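Local coordinates for regulatory protein RapF (Bacillus subtilis, PDB 4I9E) that binds the DNA-binding domain of the transcription factor ComA and blocks its attachment to target promoters, thereby restraining the development of genetic competence, at residues Asp138-Ala143 against Tyr170-Glu175; Glu118-Ile123 against Gly374-Tyr379; Glu67-Leu72 against Ser84-Glu89; Ser205-Ala210 against Tyr228-Cys233. All blocks are in the same frame, centred on the assembly; numbering follows the deposited sequence.

Interaction 1. Residues Asp138-Ala143 against Tyr170-Glu175; sequences DRIEKA and YEIYKE
Glu175 OE2 takes two N-H groups of Arg139: Arg139 NE lies 3.2 Å from Glu175 OE2 and forms the sounder bond of a salt bridge, while NH2 adds a weak one. NE meets the oxygen nearly in line with its C-O bond and close to the guanidinium plane, yet the carboxylate is turned 55° from that plane, so the pair is not a flat, two-oxygen fork. A bend at chi3 (83°) swings the arginine over Ile172, whose CD1 lies over one guanidinium face. Beneath this exposed bridge the contact is apolar. Ala143 CB sits over the face of the Tyr173 ring, 3.9 Å from its centroid and shifted toward the hydroxyl end, a CH-pi contact. Ile172 CG2 packs 3.8 Å from Ala143 CB, and Ile140 CD1 reaches both Ile172 CG2 and the Tyr173 ring. The Tyr173 hydroxyl is hydrogen-bonded to Glu144, the residue that follows Ala143. Asp138 is the N-cap of helix 139-155, its OD1 accepting from Ile140 N at 3.2 Å. The axes of segments 139-143 and 170-175 pass 9.1 Å apart at 141°; with the small Ala143 facing the partner, helices 139-155 and 159-175 make the antiparallel pairing characteristic of tetratricopeptide repeat domains.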
loop_
_atom_site.group_PDB
_atom_site.type_symbol
_atom_site.label_atom_id
_atom_site.label_comp_id
_atom_site.label_asym_id
_atom_site.label_seq_id
_atom_site.Cartn_x
_atom_site.Cartn_y
_atom_site.Cartn_z
ATOM N N ASP A 138 -19.892 -7.824 -19.378
ATOM C CA ASP A 138 -20.220 -6.420 -19.415
ATOM C C ASP A 138 -19.060 -5.499 -18.916
ATOM O O ASP A 138 -18.457 -5.754 -17.856
ATOM C CB ASP A 138 -21.489 -6.171 -18.627
ATOM C CG ASP A 138 -21.901 -4.720 -18.648
ATOM O OD1 ASP A 138 -21.374 -3.951 -19.478
ATOM O OD2 ASP A 138 -22.746 -4.324 -17.824
ATOM N N ARG A 139 -18.767 -4.436 -19.669
ATOM C CA ARG A 139 -17.660 -3.559 -19.342
ATOM C C ARG A 139 -17.897 -2.711 -18.144
ATOM O O ARG A 139 -16.970 -2.443 -17.409
ATOM C CB ARG A 139 -17.245 -2.703 -20.517
ATOM C CG ARG A 139 -16.254 -3.450 -21.345
ATOM C CD ARG A 139 -15.693 -2.605 -22.438
ATOM N NE ARG A 139 -14.575 -1.720 -22.033
ATOM C CZ ARG A 139 -13.327 -2.112 -21.770
ATOM N NH1 ARG A 139 -12.960 -3.402 -21.791
ATOM N NH2 ARG A 139 -12.429 -1.189 -21.477
ATOM N N ILE A 140 -19.132 -2.331 -17.897
ATOM C CA ILE A 140 -19.439 -1.493 -16.763
ATOM C C ILE A 140 -19.322 -2.304 -15.471
ATOM O O ILE A 140 -19.044 -1.742 -14.397
ATOM C CB ILE A 140 -20.830 -0.834 -16.897
ATOM C CG1 ILE A 140 -20.778 0.301 -17.918
ATOM C CG2 ILE A 140 -21.314 -0.317 -15.572
ATOM C CD1 ILE A 140 -19.714 1.349 -17.640
ATOM N N GLU A 141 -19.495 -3.624 -15.586
ATOM C CA GLU A 141 -19.473 -4.478 -14.429
ATOM C C GLU A 141 -18.045 -4.746 -14.061
ATOM O O GLU A 141 -17.750 -4.950 -12.913
ATOM C CB GLU A 141 -20.268 -5.768 -14.648
ATOM C CG GLU A 141 -21.761 -5.622 -14.364
ATOM C CD GLU A 141 -22.588 -6.788 -14.875
ATOM O OE1 GLU A 141 -22.062 -7.928 -14.949
ATOM O OE2 GLU A 141 -23.773 -6.578 -15.222
ATOM N N LYS A 142 -17.171 -4.732 -15.054
ATOM C CA LYS A 142 -15.733 -4.723 -14.847
ATOM C C LYS A 142 -15.335 -3.431 -14.134
ATOM O O LYS A 142 -14.562 -3.490 -13.167
ATOM C CB LYS A 142 -14.997 -4.801 -16.195
ATOM C CG LYS A 142 -15.088 -6.170 -16.908
ATOM C CD LYS A 142 -14.332 -6.150 -18.268
ATOM C CE LYS A 142 -14.691 -7.301 -19.158
ATOM N NZ LYS A 142 -13.896 -8.516 -18.813
ATOM N N ALA A 143 -15.848 -2.272 -14.592
ATOM C CA ALA A 143 -15.463 -0.988 -14.020
ATOM C C ALA A 143 -15.863 -0.867 -12.543
ATOM O O ALA A 143 -15.138 -0.291 -11.739
ATOM C CB ALA A 143 -16.083 0.130 -14.817
ATOM N N TYR A 170 -11.968 4.639 -14.210
ATOM C CA TYR A 170 -12.097 5.899 -14.940
ATOM C C TYR A 170 -12.076 5.716 -16.464
ATOM O O TYR A 170 -12.968 6.173 -17.143
ATOM C CB TYR A 170 -10.943 6.836 -14.535
ATOM C CG TYR A 170 -11.019 8.249 -15.122
ATOM C CD1 TYR A 170 -11.682 9.284 -14.444
ATOM C CD2 TYR A 170 -10.432 8.541 -16.359
ATOM C CE1 TYR A 170 -11.761 10.556 -14.994
ATOM C CE2 TYR A 170 -10.499 9.823 -16.916
ATOM C CZ TYR A 170 -11.163 10.828 -16.239
ATOM O OH TYR A 170 -11.214 12.102 -16.803
ATOM N N GLU A 171 -11.020 5.092 -16.977
ATOM C CA GLU A 171 -10.892 4.738 -18.383
ATOM C C GLU A 171 -12.188 4.193 -19.001
ATOM O O GLU A 171 -12.571 4.612 -20.082
ATOM C CB GLU A 171 -9.796 3.688 -18.565
ATOM C CG GLU A 171 -8.375 4.245 -18.474
ATOM C CD GLU A 171 -7.268 3.149 -18.607
ATOM O OE1 GLU A 171 -7.564 2.084 -19.256
ATOM O OE2 GLU A 171 -6.125 3.382 -18.075
ATOM N N ILE A 172 -12.828 3.240 -18.313
ATOM C CA ILE A 172 -14.085 2.664 -18.748
ATOM C C ILE A 172 -15.265 3.621 -18.584
ATOM O O ILE A 172 -15.916 3.912 -19.569
ATOM C CB ILE A 172 -14.364 1.324 -18.102
ATOM C CG1 ILE A 172 -13.229 0.335 -18.420
ATOM C CG2 ILE A 172 -15.750 0.801 -18.540
ATOM C CD1 ILE A 172 -13.140 -0.817 -17.454
ATOM N N TYR A 173 -15.542 4.120 -17.382
ATOM C CA TYR A 173 -16.653 5.074 -17.210
ATOM C C TYR A 173 -16.637 6.227 -18.198
ATOM O O TYR A 173 -17.695 6.693 -18.621
ATOM C CB TYR A 173 -16.725 5.666 -15.807
ATOM C CG TYR A 173 -17.016 4.648 -14.751
ATOM C CD1 TYR A 173 -18.161 3.851 -14.825
ATOM C CD2 TYR A 173 -16.143 4.474 -13.664
ATOM C CE1 TYR A 173 -18.436 2.905 -13.854
ATOM C CE2 TYR A 173 -16.411 3.531 -12.694
ATOM C CZ TYR A 173 -17.560 2.753 -12.804
ATOM O OH TYR A 173 -17.833 1.812 -11.863
ATOM N N LYS A 174 -15.434 6.669 -18.548
ATOM C CA LYS A 174 -15.226 7.907 -19.325
ATOM C C LYS A 174 -15.672 7.721 -20.763
ATOM O O LYS A 174 -16.103 8.679 -21.396
ATOM C CB LYS A 174 -13.748 8.291 -19.289
ATOM C CG LYS A 174 -13.326 9.626 -19.867
ATOM C CD LYS A 174 -11.891 9.410 -20.332
ATOM C CE LYS A 174 -11.756 7.966 -20.931
ATOM N NZ LYS A 174 -10.347 7.470 -21.051
ATOM N N GLU A 175 -15.589 6.476 -21.251
ATOM C CA GLU A 175 -15.881 6.155 -22.640
ATOM C C GLU A 175 -17.356 5.822 -22.883
ATOM O O GLU A 175 -17.758 5.645 -24.026
ATOM C CB GLU A 175 -14.937 5.062 -23.161
ATOM C CG GLU A 175 -15.244 3.644 -22.678
ATOM C CD GLU A 175 -14.139 2.620 -23.016
ATOM O OE1 GLU A 175 -13.249 2.964 -23.836
ATOM O OE2 GLU A 175 -14.172 1.474 -22.454
#

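Interaction 2. Residues Glu118-Ile123 against Gly374-Tyr379; sequences EYLSAI and GGVSLY
The irregular, largely extended segment Gly374-Tyr379 runs past the first turn of the helix that starts at Tyr119, and the backbones come nearest at Tyr119 and Val376, whose CA atoms are 6.7 Å apart. A water joins the two segments, accepting from Ser377 N at 3.3 Å and, weakly, from Leu120 N, an amide in the helix's first turn. Leu120 has the largest share on the helix side. Leu120 CG lies 3.6 Å from Val376 CG2, the leucine lying crosswise to the valine, and Leu120 CD1 also touches Leu378 CD1, 3.7 Å away. Tyr119, with CG anti to its own carbonyl carbon (chi1 -49°), lays its ring along the glycines: Gly375 O stands at the ring edge, 3.8 Å from Tyr119 CD2, and Gly374 CA approaches Tyr119 CE2 at 3.9 Å. Val376 CG2 also borders that edge. The second copy in this assembly adds to the contact: its Tyr160 ring meets Tyr119 nearly parallel and its hydroxyl bonds Gly374 O, while its Gln199 takes the N-H of Val376. The arrangement is a C-terminal tail laid across a helix start of the predicted first tetratricopeptide repeat, where the two copies of this assembly meet.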
loop_
_atom_site.group_PDB
_atom_site.type_symbol
_atom_site.label_atom_id
_atom_site.label_comp_id
_atom_site.label_asym_id
_atom_site.label_seq_id
_atom_site.Cartn_x
_atom_site.Cartn_y
_atom_site.Cartn_z
ATOM N N GLU A 118 -9.342 -8.715 8.163
ATOM C CA GLU A 118 -8.456 -9.774 7.657
ATOM C C GLU A 118 -7.979 -9.343 6.242
ATOM O O GLU A 118 -8.477 -9.841 5.234
ATOM C CB GLU A 118 -9.245 -11.086 7.601
ATOM C CG GLU A 118 -9.618 -11.699 8.944
ATOM C CD GLU A 118 -8.416 -12.322 9.623
ATOM O OE1 GLU A 118 -7.599 -13.011 8.969
ATOM O OE2 GLU A 118 -8.262 -12.137 10.823
ATOM N N TYR A 119 -6.990 -8.435 6.189
ATOM C CA TYR A 119 -6.500 -7.762 4.978
ATOM C C TYR A 119 -5.826 -8.636 3.938
ATOM O O TYR A 119 -6.097 -8.544 2.745
ATOM C CB TYR A 119 -5.574 -6.576 5.353
ATOM C CG TYR A 119 -6.171 -5.636 6.417
ATOM C CD1 TYR A 119 -7.290 -4.882 6.144
ATOM C CD2 TYR A 119 -5.605 -5.556 7.712
ATOM C CE1 TYR A 119 -7.864 -4.074 7.111
ATOM C CE2 TYR A 119 -6.169 -4.757 8.692
ATOM C CZ TYR A 119 -7.288 -4.000 8.374
ATOM O OH TYR A 119 -7.826 -3.193 9.338
ATOM N N LEU A 120 -4.915 -9.474 4.374
ATOM C CA LEU A 120 -4.185 -10.330 3.465
ATOM C C LEU A 120 -5.162 -11.318 2.856
ATOM O O LEU A 120 -5.137 -11.607 1.651
ATOM C CB LEU A 120 -3.069 -11.032 4.228
ATOM C CG LEU A 120 -1.854 -10.182 4.632
ATOM C CD1 LEU A 120 -0.676 -11.082 5.148
ATOM C CD2 LEU A 120 -1.368 -9.261 3.506
ATOM N N SER A 121 -6.069 -11.798 3.688
ATOM C CA SER A 121 -7.115 -12.718 3.252
ATOM C C SER A 121 -8.012 -12.056 2.190
ATOM O O SER A 121 -8.312 -12.664 1.179
ATOM C CB SER A 121 -7.917 -13.086 4.490
ATOM O OG SER A 121 -8.936 -14.016 4.199
ATOM N N ALA A 122 -8.449 -10.816 2.473
ATOM C CA ALA A 122 -9.239 -9.948 1.594
ATOM C C ALA A 122 -8.592 -9.761 0.215
ATOM O O ALA A 122 -9.272 -9.869 -0.775
ATOM C CB ALA A 122 -9.475 -8.578 2.250
ATOM N N ILE A 123 -7.284 -9.449 0.180
ATOM C CA ILE A 123 -6.488 -9.339 -1.074
ATOM C C ILE A 123 -6.454 -10.665 -1.798
ATOM O O ILE A 123 -6.608 -10.711 -3.029
ATOM C CB ILE A 123 -5.055 -8.866 -0.772
ATOM C CG1 ILE A 123 -5.097 -7.471 -0.174
ATOM C CG2 ILE A 123 -4.170 -8.846 -1.978
ATOM C CD1 ILE A 123 -3.731 -6.929 0.072
ATOM N N GLY A 374 -3.000 -1.927 11.911
ATOM C CA GLY A 374 -3.597 -2.664 10.789
ATOM C C GLY A 374 -2.825 -3.962 10.684
ATOM O O GLY A 374 -2.274 -4.294 9.647
ATOM N N GLY A 375 -2.766 -4.717 11.756
ATOM C CA GLY A 375 -1.876 -5.865 11.741
ATOM C C GLY A 375 -2.484 -7.004 10.946
ATOM O O GLY A 375 -3.660 -6.999 10.646
ATOM N N VAL A 376 -1.677 -8.016 10.696
ATOM C CA VAL A 376 -1.955 -9.001 9.701
ATOM C C VAL A 376 -1.534 -10.415 10.259
ATOM O O VAL A 376 -0.736 -10.520 11.189
ATOM C CB VAL A 376 -1.163 -8.476 8.411
ATOM C CG1 VAL A 376 -0.199 -9.422 7.856
ATOM C CG2 VAL A 376 -2.088 -7.792 7.373
ATOM N N SER A 377 -2.079 -11.468 9.669
ATOM C CA SER A 377 -1.756 -12.859 9.959
ATOM C C SER A 377 -1.386 -13.542 8.678
ATOM O O SER A 377 -2.043 -13.383 7.648
ATOM C CB SER A 377 -2.982 -13.567 10.526
ATOM O OG SER A 377 -3.523 -12.807 11.604
ATOM N N LEU A 378 -0.351 -14.334 8.743
ATOM C CA LEU A 378 -0.051 -15.220 7.653
ATOM C C LEU A 378 -0.982 -16.451 7.651
ATOM O O LEU A 378 -1.256 -17.096 8.687
ATOM C CB LEU A 378 1.403 -15.625 7.736
ATOM C CG LEU A 378 2.368 -14.913 6.782
ATOM C CD1 LEU A 378 1.838 -13.743 5.913
ATOM C CD2 LEU A 378 3.611 -14.535 7.518
ATOM N N TYR A 379 -1.488 -16.736 6.466
ATOM C CA TYR A 379 -2.299 -17.890 6.205
ATOM C C TYR A 379 -1.343 -19.059 6.026
ATOM O O TYR A 379 -0.599 -19.091 5.053
ATOM C CB TYR A 379 -3.088 -17.669 4.914
ATOM C CG TYR A 379 -3.953 -18.840 4.538
ATOM C CD1 TYR A 379 -3.614 -19.677 3.460
ATOM C CD2 TYR A 379 -5.105 -19.145 5.274
ATOM C CE1 TYR A 379 -4.431 -20.794 3.134
ATOM C CE2 TYR A 379 -5.911 -20.247 4.947
ATOM C CZ TYR A 379 -5.569 -21.059 3.886
ATOM O OH TYR A 379 -6.370 -22.144 3.602
HETATM O O HOH W 1 -4.352 -10.343 7.613
#

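Interaction 3. Residues Glu67-Leu72 against Ser84-Glu89; sequences EYLEPL and SDLLLE
Apolar contact between Tyr68, Leu69, Leu72 and Leu86 makes up most of this meeting, with Leu86 as the residue common to nearly all of it. Leu86 CG is roughly anti to its backbone N (chi1 -152°), which sends both methyls toward the end of helix 50-69. There Leu86 CD2 lies 3.9 Å from Leu69 CD2, the two leucine side chains roughly perpendicular, and more loosely 4.4 Å from Leu72 CD1. Leu86 CG is also 4.2 Å from Tyr68 CB, and Leu86 CD1 borders the edge of the Tyr68 ring near its plane.

Contacts between carbon and oxygen come next. The carbonyl oxygen of Tyr68 rests against the same leucine, 3.6 Å from Leu86 CD2, in a van der Waals contact. At the ring edge Glu89 OE1 approaches Tyr68 CE2 at 4.2 Å, near the plane of the ring.

Lys93, outside the two segments, forms a salt bridge with Glu89 OE1 and a weak hydrogen bond with the Tyr68 hydroxyl, bridging the two polar ends.

Helix 50-69 probably belongs to the N-terminal three-helix bundle, which with the linker forms the ComA-binding surface. Phe26, in a loop, adds its side chain to Leu69 and Leu86. Tyr68 and Leu69 continue the packing onto Ile90 and Leu83, so the C-terminal end of helix 50-69 and the residues just after it lie against the short helix 83-92.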
loop_
_atom_site.group_PDB
_atom_site.type_symbol
_atom_site.label_atom_id
_atom_site.label_comp_id
_atom_site.label_asym_id
_atom_site.label_seq_id
_atom_site.Cartn_x
_atom_site.Cartn_y
_atom_site.Cartn_z
ATOM N N GLU A 67 -33.142 -29.422 -10.380
ATOM C CA GLU A 67 -33.328 -30.113 -11.660
ATOM C C GLU A 67 -32.496 -31.329 -11.756
ATOM O O GLU A 67 -32.994 -32.379 -12.106
ATOM C CB GLU A 67 -32.994 -29.224 -12.847
ATOM C CG GLU A 67 -33.971 -28.107 -13.036
ATOM C CD GLU A 67 -33.646 -27.179 -14.226
ATOM O OE1 GLU A 67 -34.315 -26.118 -14.283
ATOM O OE2 GLU A 67 -32.760 -27.504 -15.083
ATOM N N TYR A 68 -31.221 -31.194 -11.441
ATOM C CA TYR A 68 -30.312 -32.326 -11.382
ATOM C C TYR A 68 -30.653 -33.370 -10.332
ATOM O O TYR A 68 -30.180 -34.505 -10.421
ATOM C CB TYR A 68 -28.848 -31.859 -11.246
ATOM C CG TYR A 68 -28.265 -31.354 -12.552
ATOM C CD1 TYR A 68 -28.655 -30.128 -13.070
ATOM C CD2 TYR A 68 -27.324 -32.103 -13.275
ATOM C CE1 TYR A 68 -28.119 -29.639 -14.274
ATOM C CE2 TYR A 68 -26.778 -31.617 -14.500
ATOM C CZ TYR A 68 -27.197 -30.390 -14.986
ATOM O OH TYR A 68 -26.726 -29.866 -16.172
ATOM N N LEU A 69 -31.425 -32.999 -9.318
ATOM C CA LEU A 69 -31.837 -33.960 -8.304
ATOM C C LEU A 69 -33.171 -34.650 -8.621
ATOM O O LEU A 69 -33.467 -35.649 -7.993
ATOM C CB LEU A 69 -31.960 -33.300 -6.945
ATOM C CG LEU A 69 -30.693 -33.012 -6.174
ATOM C CD1 LEU A 69 -31.042 -32.052 -5.037
ATOM C CD2 LEU A 69 -30.006 -34.256 -5.640
ATOM N N GLU A 70 -33.978 -34.089 -9.533
ATOM C CA GLU A 70 -35.302 -34.634 -9.883
ATOM C C GLU A 70 -35.246 -36.086 -10.380
ATOM O O GLU A 70 -36.030 -36.917 -9.923
ATOM C CB GLU A 70 -36.029 -33.770 -10.926
ATOM C CG GLU A 70 -36.866 -32.595 -10.398
ATOM C CD GLU A 70 -38.236 -32.989 -9.826
ATOM O OE1 GLU A 70 -38.347 -34.032 -9.128
ATOM O OE2 GLU A 70 -39.212 -32.231 -10.052
ATOM N N PRO A 71 -34.310 -36.409 -11.300
ATOM C CA PRO A 71 -34.145 -37.806 -11.710
ATOM C C PRO A 71 -33.975 -38.796 -10.559
ATOM O O PRO A 71 -34.565 -39.868 -10.614
ATOM C CB PRO A 71 -32.865 -37.762 -12.550
ATOM C CG PRO A 71 -32.883 -36.440 -13.133
ATOM C CD PRO A 71 -33.347 -35.556 -12.015
ATOM N N LEU A 72 -33.191 -38.442 -9.535
ATOM C CA LEU A 72 -32.842 -39.346 -8.436
ATOM C C LEU A 72 -34.044 -39.897 -7.754
ATOM O O LEU A 72 -33.956 -40.861 -7.009
ATOM C CB LEU A 72 -31.940 -38.675 -7.412
ATOM C CG LEU A 72 -30.438 -38.737 -7.713
ATOM C CD1 LEU A 72 -30.065 -38.090 -9.080
ATOM C CD2 LEU A 72 -29.581 -38.153 -6.552
ATOM N N SER A 84 -21.057 -35.780 -5.298
ATOM C CA SER A 84 -19.825 -35.181 -5.790
ATOM C C SER A 84 -19.743 -35.257 -7.315
ATOM O O SER A 84 -19.290 -34.298 -7.930
ATOM C CB SER A 84 -18.626 -35.871 -5.137
ATOM O OG SER A 84 -18.522 -37.236 -5.550
ATOM N N ASP A 85 -20.218 -36.363 -7.914
ATOM C CA ASP A 85 -20.265 -36.573 -9.386
ATOM C C ASP A 85 -21.389 -35.829 -10.038
ATOM O O ASP A 85 -21.244 -35.392 -11.154
ATOM C CB ASP A 85 -20.374 -38.049 -9.798
ATOM C CG ASP A 85 -19.129 -38.863 -9.445
ATOM O OD1 ASP A 85 -18.017 -38.381 -9.707
ATOM O OD2 ASP A 85 -19.245 -39.985 -8.899
ATOM N N LEU A 86 -22.511 -35.674 -9.345
ATOM C CA LEU A 86 -23.577 -34.749 -9.788
ATOM C C LEU A 86 -23.071 -33.288 -9.887
ATOM O O LEU A 86 -23.343 -32.548 -10.875
ATOM C CB LEU A 86 -24.787 -34.852 -8.842
ATOM C CG LEU A 86 -26.165 -34.538 -9.407
ATOM C CD1 LEU A 86 -26.538 -35.379 -10.697
ATOM C CD2 LEU A 86 -27.235 -34.760 -8.301
ATOM N N LEU A 87 -22.329 -32.874 -8.870
ATOM C CA LEU A 87 -21.766 -31.536 -8.856
ATOM C C LEU A 87 -20.757 -31.305 -9.993
ATOM O O LEU A 87 -20.812 -30.306 -10.658
ATOM C CB LEU A 87 -21.136 -31.258 -7.477
ATOM C CG LEU A 87 -20.361 -29.969 -7.246
ATOM C CD1 LEU A 87 -21.329 -28.828 -7.283
ATOM C CD2 LEU A 87 -19.591 -30.036 -5.916
ATOM N N LEU A 88 -19.825 -32.228 -10.184
ATOM C CA LEU A 88 -18.849 -32.155 -11.301
ATOM C C LEU A 88 -19.530 -31.952 -12.649
ATOM O O LEU A 88 -18.999 -31.245 -13.494
ATOM C CB LEU A 88 -18.002 -33.421 -11.395
ATOM C CG LEU A 88 -16.918 -33.597 -10.340
ATOM C CD1 LEU A 88 -16.436 -35.054 -10.412
ATOM C CD2 LEU A 88 -15.767 -32.591 -10.573
ATOM N N GLU A 89 -20.691 -32.582 -12.816
ATOM C CA GLU A 89 -21.504 -32.473 -14.014
ATOM C C GLU A 89 -22.166 -31.125 -14.163
ATOM O O GLU A 89 -22.200 -30.558 -15.251
ATOM C CB GLU A 89 -22.595 -33.525 -14.010
ATOM C CG GLU A 89 -22.359 -34.598 -14.960
ATOM C CD GLU A 89 -22.750 -34.185 -16.364
ATOM O OE1 GLU A 89 -23.974 -34.010 -16.602
ATOM O OE2 GLU A 89 -21.843 -34.039 -17.226
#

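Interaction 4. Residues Ser205-Ala210 against Tyr228-Cys233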
loop_
_atom_site.group_PDB
_atom_site.type_symbol
_atom_site.label_atom_id
_atom_site.label_comp_id
_atom_site.label_asym_id
_atom_site.label_seq_id
_atom_site.Cartn_x
_atom_site.Cartn_y
_atom_site.Cartn_z
ATOM N N SER A 205 -7.680 20.200 -6.563
ATOM C CA SER A 205 -8.067 20.106 -7.983
ATOM C C SER A 205 -9.048 18.963 -8.292
ATOM O O SER A 205 -9.949 19.132 -9.054
ATOM C CB SER A 205 -6.815 19.922 -8.837
ATOM O OG SER A 205 -5.916 20.980 -8.527
ATOM N N HIS A 206 -8.844 17.776 -7.740
ATOM C CA HIS A 206 -9.773 16.649 -8.011
ATOM C C HIS A 206 -11.092 16.785 -7.256
ATOM O O HIS A 206 -12.164 16.432 -7.783
ATOM C CB HIS A 206 -9.084 15.289 -7.804
ATOM C CG HIS A 206 -8.113 14.955 -8.903
ATOM N ND1 HIS A 206 -8.505 14.389 -10.090
ATOM C CD2 HIS A 206 -6.779 15.151 -9.015
ATOM C CE1 HIS A 206 -7.465 14.225 -10.877
ATOM N NE2 HIS A 206 -6.402 14.696 -10.258
ATOM N N PHE A 207 -11.016 17.302 -6.015
ATOM C CA PHE A 207 -12.228 17.627 -5.283
ATOM C C PHE A 207 -13.032 18.726 -5.999
ATOM O O PHE A 207 -14.253 18.640 -5.996
ATOM C CB PHE A 207 -11.919 18.065 -3.860
ATOM C CG PHE A 207 -11.552 16.937 -2.949
ATOM C CD1 PHE A 207 -12.357 15.793 -2.865
ATOM C CD2 PHE A 207 -10.416 17.011 -2.155
ATOM C CE1 PHE A 207 -12.014 14.761 -2.002
ATOM C CE2 PHE A 207 -10.090 15.952 -1.314
ATOM C CZ PHE A 207 -10.879 14.831 -1.247
ATOM N N GLN A 208 -12.357 19.748 -6.566
ATOM C CA GLN A 208 -13.047 20.816 -7.287
ATOM C C GLN A 208 -13.678 20.289 -8.554
ATOM O O GLN A 208 -14.804 20.592 -8.854
ATOM C CB GLN A 208 -12.139 22.010 -7.639
ATOM C CG GLN A 208 -11.459 22.711 -6.494
ATOM C CD GLN A 208 -12.232 23.833 -5.870
ATOM O OE1 GLN A 208 -11.616 24.761 -5.300
ATOM N NE2 GLN A 208 -13.577 23.788 -5.945
ATOM N N LYS A 209 -12.947 19.486 -9.288
ATOM C CA LYS A 209 -13.483 18.850 -10.484
ATOM C C LYS A 209 -14.728 18.014 -10.134
ATOM O O LYS A 209 -15.761 18.079 -10.826
ATOM C CB LYS A 209 -12.361 18.033 -11.159
ATOM C CG LYS A 209 -12.794 17.161 -12.337
ATOM C CD LYS A 209 -13.428 17.980 -13.479
ATOM C CE LYS A 209 -13.685 17.119 -14.701
ATOM N NZ LYS A 209 -14.285 17.977 -15.802
ATOM N N ALA A 210 -14.640 17.264 -9.044
ATOM C CA ALA A 210 -15.712 16.367 -8.631
ATOM C C ALA A 210 -16.980 17.175 -8.199
ATOM O O ALA A 210 -18.128 16.763 -8.477
ATOM C CB ALA A 210 -15.232 15.439 -7.497
ATOM N N TYR A 228 -16.803 19.846 1.758
ATOM C CA TYR A 228 -16.200 19.506 3.041
ATOM C C TYR A 228 -14.757 19.061 2.868
ATOM O O TYR A 228 -13.858 19.490 3.607
ATOM C CB TYR A 228 -16.998 18.400 3.743
ATOM C CG TYR A 228 -16.279 17.934 5.007
ATOM C CD1 TYR A 228 -16.573 18.509 6.252
ATOM C CD2 TYR A 228 -15.266 16.928 4.942
ATOM C CE1 TYR A 228 -15.875 18.119 7.412
ATOM C CE2 TYR A 228 -14.586 16.542 6.107
ATOM C CZ TYR A 228 -14.889 17.157 7.331
ATOM O OH TYR A 228 -14.232 16.754 8.467
ATOM N N ASN A 229 -14.510 18.220 1.871
ATOM C CA ASN A 229 -13.181 17.634 1.694
ATOM C C ASN A 229 -12.162 18.679 1.265
ATOM O O ASN A 229 -10.967 18.601 1.639
ATOM C CB ASN A 229 -13.215 16.501 0.709
ATOM C CG ASN A 229 -13.822 15.245 1.274
ATOM O OD1 ASN A 229 -13.813 15.023 2.475
ATOM N ND2 ASN A 229 -14.341 14.374 0.379
ATOM N N ILE A 230 -12.608 19.659 0.487
ATOM C CA ILE A 230 -11.727 20.783 0.135
ATOM C C ILE A 230 -11.383 21.644 1.357
ATOM O O ILE A 230 -10.251 21.999 1.508
ATOM C CB ILE A 230 -12.320 21.700 -0.962
ATOM C CG1 ILE A 230 -12.419 20.963 -2.281
ATOM C CG2 ILE A 230 -11.543 23.001 -1.078
ATOM C CD1 ILE A 230 -13.494 21.612 -3.243
ATOM N N GLY A 231 -12.327 21.919 2.251
ATOM C CA GLY A 231 -12.024 22.629 3.496
ATOM C C GLY A 231 -11.058 21.840 4.368
ATOM O O GLY A 231 -10.197 22.416 5.027
ATOM N N LEU A 232 -11.196 20.500 4.356
ATOM C CA LEU A 232 -10.302 19.632 5.102
ATOM C C LEU A 232 -8.899 19.798 4.604
ATOM O O LEU A 232 -7.982 19.878 5.373
ATOM C CB LEU A 232 -10.753 18.175 5.025
ATOM C CG LEU A 232 -10.405 17.158 6.131
ATOM C CD1 LEU A 232 -10.621 15.786 5.640
ATOM C CD2 LEU A 232 -9.014 17.162 6.569
ATOM N N CYS A 233 -8.726 19.868 3.294
ATOM C CA CYS A 233 -7.400 20.016 2.678
ATOM C C CYS A 233 -6.769 21.307 3.154
ATOM O O CYS A 233 -5.595 21.333 3.522
ATOM C CB CYS A 233 -7.491 19.995 1.120
ATOM S SG CYS A 233 -7.786 18.309 0.480
#
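Aromatic contacts centre on Phe207, whose ring receives Asn229 on one face and Cys233 at its edge. Asn229 CB lies over the middle of the Phe207 ring, 3.5 Å from the centroid, a well-placed CH-pi contact. The amide plane is inclined 44° to the ring, and Asn229 ND2 comes 3.4 Å from Phe207 CE1. Cys233 SG approaches near the ring plane, 3.8 Å from Phe207 CE2, as a sulfur-aromatic contact.

Apolar contact fills the base of the ring. Ile230 CG1 abuts Phe207 CB at 3.3 Å, the two side chains lying alongside each other, pointing opposite ways. Gln208, bent at chi2 (-89°), lays its amide across the end of the isoleucine, with Gln208 NE2 3.5 Å from Ile230 CD1.

The axes of the two short segments pass 9.4 Å apart, at 162° between their directions: helices 200-216 and 220-236 pack antiparallel where the predicted third and fourth tetratricopeptide repeats meet. Helix 180-196 also touches Phe207, through Ala191 and Thr192. The Asn229 side chain lies about 7 Å from the bound fructose and glucose units. Across these segments cohesion thus comes from dispersion and weak CH-pi and sulfur contacts, while the polar end of Asn229 is bonded outside them, its OD1 accepting from Met3 N.

Overall arrangement
From the N terminus, interaction 3 closes first, a short loop joining the end of helix 50-69 to helix 83-92 at the far end of the molecule, the centre of the contact about 40 Å from the centre of the chain. Interaction 2 then opens at helix 119-130 and closes only at the C-terminal tail, some 250 residues later. Within that span lie interaction 1, pairing helices 139-155 and 159-175, and then interaction 4, pairing helices 200-216 and 220-236; these two follow in series without crossing, their nearest atoms about 6 Å apart. Interactions 2 and 4 lie on opposite sides of the chain's centre, yet both touch the second subunit.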